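Local coordinates for tylactone synthase starter module and modules 1 & 2 (PDB 2Z5L), which probably reduces the beta-keto group of a polyketide intermediate with a nicotinamide cofactor, fixing hydroxyl chirality as the first ketoreductase of tylosin assembly, at residues G364-G369 and G402-A407; G394-A399 and E483-A488. All blocks are in the same frame, centred on the assembly; numbering follows the deposited sequence.

Interaction 1: residues G364-G369 and G402-A407; sequences GAKVCG and GAYAAA
The apolar part of the contact is carried by Val367 and Ala407, with Lys366 bordering it. One branch of the valine, CG2, meets the methyl of the alanine, Val367 CG2 to Ala407 CB being 3.6 Å. The same branch lies equally near Ala407 CA, so it rests against the helix backbone as well as the methyl. Val367 turns CG1 anti to its own backbone nitrogen (chi1 -170°), which brings CG2 rather than CG1 onto the alanine. Farther along, Lys366 CD passes 4.1 Å from Ala407 CB, and its methylenes continue the apolar patch toward the tyrosine.

Aliphatic-to-aromatic contact follows: Lys366 and Tyr404 cross at about a right angle, and Lys366 CE comes 3.9 Å from Tyr404 CE1, approaching the ring obliquely. The lysine reaches this position because its chain bends twice, at chi3 (-84°) and again at chi4. Its NZ stays 4.3 Å from Tyr404 OH, and no hydrogen bond crosses between 364-369 and 402-407.

Polar bonds run instead through Asn408. This residue, one turn after Tyr404 on the same helix, bonds Tyr404 O with ND2, which steadies the amide whose OD1 receives Lys366 NZ; that second bond is the one between helices. The backbone oxygen of Lys366 is in turn bonded to His341 NE2.

The axes of segments 364-369 and 402-407 run nearly parallel, 19° apart in direction and 10.0 Å apart at closest approach, and at this spacing side chains bridge the gap. Helices 356-376 and 402-419 so paired, with lysine, tyrosine and asparagine converging, are consistent with the active site of a polyketide ketoreductase, a short-chain dehydrogenase/reductase with a Rossmann fold.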
# COMPACT_ATOMS: atom_id res chain seq x y z
N GLY A 364 0.53 5.66 11.83
CA GLY A 364 0.62 7.00 12.40
C GLY A 364 1.47 7.99 11.62
O GLY A 364 0.95 8.95 11.02
N ALA A 365 2.78 7.77 11.61
CA ALA A 365 3.69 8.67 10.91
C ALA A 365 3.51 8.68 9.39
O ALA A 365 3.58 9.73 8.74
CB ALA A 365 5.14 8.32 11.24
N LYS A 366 3.30 7.49 8.84
CA LYS A 366 3.13 7.35 7.41
C LYS A 366 1.79 7.89 6.91
O LYS A 366 1.73 8.96 6.29
CB LYS A 366 3.31 5.88 7.03
CG LYS A 366 3.45 5.60 5.56
CD LYS A 366 4.32 4.38 5.38
CE LYS A 366 5.79 4.75 5.42
NZ LYS A 366 6.23 5.29 4.12
N VAL A 367 0.71 7.17 7.19
CA VAL A 367 -0.60 7.59 6.72
C VAL A 367 -1.07 8.93 7.27
O VAL A 367 -1.37 9.85 6.51
CB VAL A 367 -1.66 6.54 7.04
CG1 VAL A 367 -2.96 6.89 6.34
CG2 VAL A 367 -1.18 5.18 6.62
N CYS A 368 -1.16 9.04 8.59
CA CYS A 368 -1.61 10.27 9.23
C CYS A 368 -0.78 11.48 8.77
O CYS A 368 -1.32 12.56 8.52
CB CYS A 368 -1.55 10.14 10.76
SG CYS A 368 -2.73 8.93 11.45
N GLY A 369 0.53 11.29 8.66
CA GLY A 369 1.40 12.38 8.23
C GLY A 369 1.06 12.94 6.86
O GLY A 369 0.91 14.16 6.70
N GLY A 402 2.33 -6.72 6.88
CA GLY A 402 0.95 -6.42 6.53
C GLY A 402 0.52 -5.02 6.91
O GLY A 402 -0.18 -4.34 6.16
N ALA A 403 0.96 -4.55 8.07
CA ALA A 403 0.56 -3.23 8.53
C ALA A 403 1.29 -2.20 7.70
O ALA A 403 0.76 -1.12 7.40
CB ALA A 403 0.89 -3.06 10.02
N TYR A 404 2.51 -2.52 7.32
CA TYR A 404 3.31 -1.60 6.51
C TYR A 404 2.75 -1.50 5.08
O TYR A 404 2.79 -0.43 4.45
CB TYR A 404 4.77 -2.06 6.48
CG TYR A 404 5.74 -1.00 6.02
CD1 TYR A 404 5.85 0.21 6.72
CD2 TYR A 404 6.59 -1.23 4.94
CE1 TYR A 404 6.80 1.15 6.36
CE2 TYR A 404 7.54 -0.29 4.57
CZ TYR A 404 7.64 0.90 5.29
OH TYR A 404 8.61 1.82 4.97
N ALA A 405 2.26 -2.62 4.56
CA ALA A 405 1.69 -2.63 3.21
C ALA A 405 0.37 -1.89 3.16
O ALA A 405 0.06 -1.24 2.15
CB ALA A 405 1.50 -4.06 2.73
N ALA A 406 -0.41 -1.98 4.23
CA ALA A 406 -1.68 -1.26 4.24
C ALA A 406 -1.36 0.23 4.18
O ALA A 406 -1.90 0.96 3.34
CB ALA A 406 -2.48 -1.59 5.49
N ALA A 407 -0.45 0.68 5.04
CA ALA A 407 -0.07 2.09 5.12
C ALA A 407 0.48 2.66 3.81
O ALA A 407 0.09 3.74 3.37
CB ALA A 407 0.93 2.30 6.24

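Interaction 2: residues G394-A399 and E483-A488; sequences GTWGNA and ERFAPA
Trp396 and Phe485 meet through their rings alone, in an offset edge-to-face pair: the six-membered ring of the tryptophan directs its edge toward the face of the phenylalanine. The centroids are 5.8 Å apart and the planes stand at 60°, well short of perpendicular. At the nearest point Trp396 CE3 lies 4.1 Å from Phe485 CZ, so the far end of the phenylalanine ring reaches the benzo part of the indole. The backbones remain distant, with Trp396 CA and Phe485 CA 11.7 Å apart, and the side chains span the gap. Phe485 does so by extending CG anti to its backbone nitrogen (chi1 -163°); Trp396 instead has CG anti to its carbonyl carbon, beside its backbone nitrogen.

Both rings are buried, and they belong to a larger aromatic cluster: Phe498 packs edge-to-face on each of them, and Trp482 also meets both. This cluster joins the loop between strand 386-391 and helix 402-419 of the Rossmann-type ketoreductase fold to helix 482-492 near the C-terminal end.

Outside the rings, Trp396 touches Thr476 of strand 474-477, and Phe485 touches Arg450 of helix 442-450. Backbone shape matters too: Gly397 has phi 112°, a conformation in which a beta carbon would press on the carbonyl oxygen of Trp396, which accounts for a glycine here. Next along the loop, Asn398 is gripped through both ends of its amide, OD1 by Arg450 NH2 and ND2 by Gly443 O and Gln401 OE1. On the preceding side, Arg243 and Arg170 bond to the carbonyl oxygens of Thr395 and Gly394 respectively.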
# COMPACT_ATOMS: atom_id res chain seq x y z
N GLY A 394 3.64 -2.35 -0.36
CA GLY A 394 2.25 -1.99 -0.51
C GLY A 394 1.75 -2.07 -1.95
O GLY A 394 0.60 -1.71 -2.21
N THR A 395 2.60 -2.50 -2.88
CA THR A 395 2.19 -2.61 -4.28
C THR A 395 2.33 -4.04 -4.80
O THR A 395 1.51 -4.48 -5.61
CB THR A 395 3.02 -1.68 -5.21
OG1 THR A 395 3.03 -0.35 -4.69
CG2 THR A 395 2.40 -1.66 -6.61
N TRP A 396 3.37 -4.75 -4.37
CA TRP A 396 3.55 -6.13 -4.79
C TRP A 396 3.19 -7.07 -3.66
O TRP A 396 2.57 -8.12 -3.88
CB TRP A 396 4.99 -6.42 -5.21
CG TRP A 396 5.42 -5.71 -6.45
CD1 TRP A 396 4.64 -4.94 -7.27
CD2 TRP A 396 6.73 -5.69 -7.01
NE1 TRP A 396 5.40 -4.44 -8.30
CE2 TRP A 396 6.68 -4.88 -8.16
CE3 TRP A 396 7.95 -6.28 -6.64
CZ2 TRP A 396 7.81 -4.65 -8.96
CZ3 TRP A 396 9.06 -6.05 -7.43
CH2 TRP A 396 8.99 -5.23 -8.58
N GLY A 397 3.57 -6.71 -2.45
CA GLY A 397 3.28 -7.57 -1.31
C GLY A 397 4.56 -8.15 -0.76
O GLY A 397 5.54 -8.30 -1.49
N ASN A 398 4.55 -8.47 0.53
CA ASN A 398 5.72 -9.03 1.20
C ASN A 398 5.36 -9.48 2.61
O ASN A 398 4.87 -8.70 3.43
CB ASN A 398 6.84 -7.99 1.27
CG ASN A 398 8.10 -8.52 1.90
OD1 ASN A 398 8.64 -9.53 1.46
ND2 ASN A 398 8.58 -7.84 2.94
N ALA A 399 5.64 -10.75 2.91
CA ALA A 399 5.33 -11.33 4.21
C ALA A 399 5.91 -10.60 5.42
O ALA A 399 6.98 -10.00 5.35
CB ALA A 399 5.79 -12.80 4.23
N GLU A 483 15.36 -13.30 -12.25
CA GLU A 483 15.76 -14.70 -12.42
C GLU A 483 15.89 -15.37 -11.06
O GLU A 483 16.44 -16.46 -10.94
CB GLU A 483 17.10 -14.78 -13.17
CG GLU A 483 17.04 -14.28 -14.62
CD GLU A 483 16.18 -15.16 -15.52
OE1 GLU A 483 15.93 -14.74 -16.67
OE2 GLU A 483 15.76 -16.25 -15.09
N ARG A 484 15.37 -14.71 -10.04
CA ARG A 484 15.43 -15.24 -8.69
C ARG A 484 14.16 -14.89 -7.93
O ARG A 484 13.83 -15.53 -6.93
CB ARG A 484 16.65 -14.65 -7.97
CG ARG A 484 16.90 -15.24 -6.59
CD ARG A 484 18.13 -14.61 -5.97
NE ARG A 484 18.42 -15.15 -4.65
CZ ARG A 484 19.34 -14.66 -3.82
NH1 ARG A 484 20.06 -13.60 -4.20
NH2 ARG A 484 19.54 -15.20 -2.63
N PHE A 485 13.45 -13.88 -8.41
CA PHE A 485 12.22 -13.43 -7.78
C PHE A 485 11.02 -14.24 -8.25
O PHE A 485 10.30 -14.82 -7.45
CB PHE A 485 11.99 -11.96 -8.11
CG PHE A 485 11.00 -11.28 -7.22
CD1 PHE A 485 11.39 -10.75 -6.00
CD2 PHE A 485 9.66 -11.17 -7.59
CE1 PHE A 485 10.47 -10.11 -5.16
CE2 PHE A 485 8.73 -10.54 -6.77
CZ PHE A 485 9.14 -10.01 -5.55
N ALA A 486 10.81 -14.27 -9.57
CA ALA A 486 9.69 -15.00 -10.15
C ALA A 486 9.55 -16.41 -9.60
O ALA A 486 8.50 -16.79 -9.09
CB ALA A 486 9.83 -15.04 -11.67
N PRO A 487 10.62 -17.21 -9.67
CA PRO A 487 10.54 -18.58 -9.15
C PRO A 487 10.29 -18.65 -7.64
O PRO A 487 9.50 -19.47 -7.17
CB PRO A 487 11.88 -19.19 -9.55
CG PRO A 487 12.81 -18.02 -9.50
CD PRO A 487 11.98 -16.92 -10.16
N ALA A 488 10.96 -17.78 -6.90
CA ALA A 488 10.84 -17.75 -5.44
C ALA A 488 9.44 -17.37 -4.99
O ALA A 488 8.79 -18.09 -4.22
CB ALA A 488 11.85 -16.77 -4.86

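Overall arrangement
Interactions 1 and 2 have centres 20 Å apart, yet they touch where the loop 394-399 folds back on the helix that follows it: Ala405 CB packs on Gly394 CA at 3.9 Å. In sequence the order is 364-369, 394-399, 402-407, 483-488, so the loop of interaction 2 sits between the two helices of interaction 1. Interaction 1 lies nearer the chain centre, about 8 Å from it against about 15 Å for interaction 2. At interaction 1 the likely catalytic centre gathers Lys366, Tyr404 and Asn408. One loop has neighbours at both places, Tyr404 through Thr393, just before segment 394-399, and, through Trp396, the aromatic cluster of Phe485, Trp482 and Phe498.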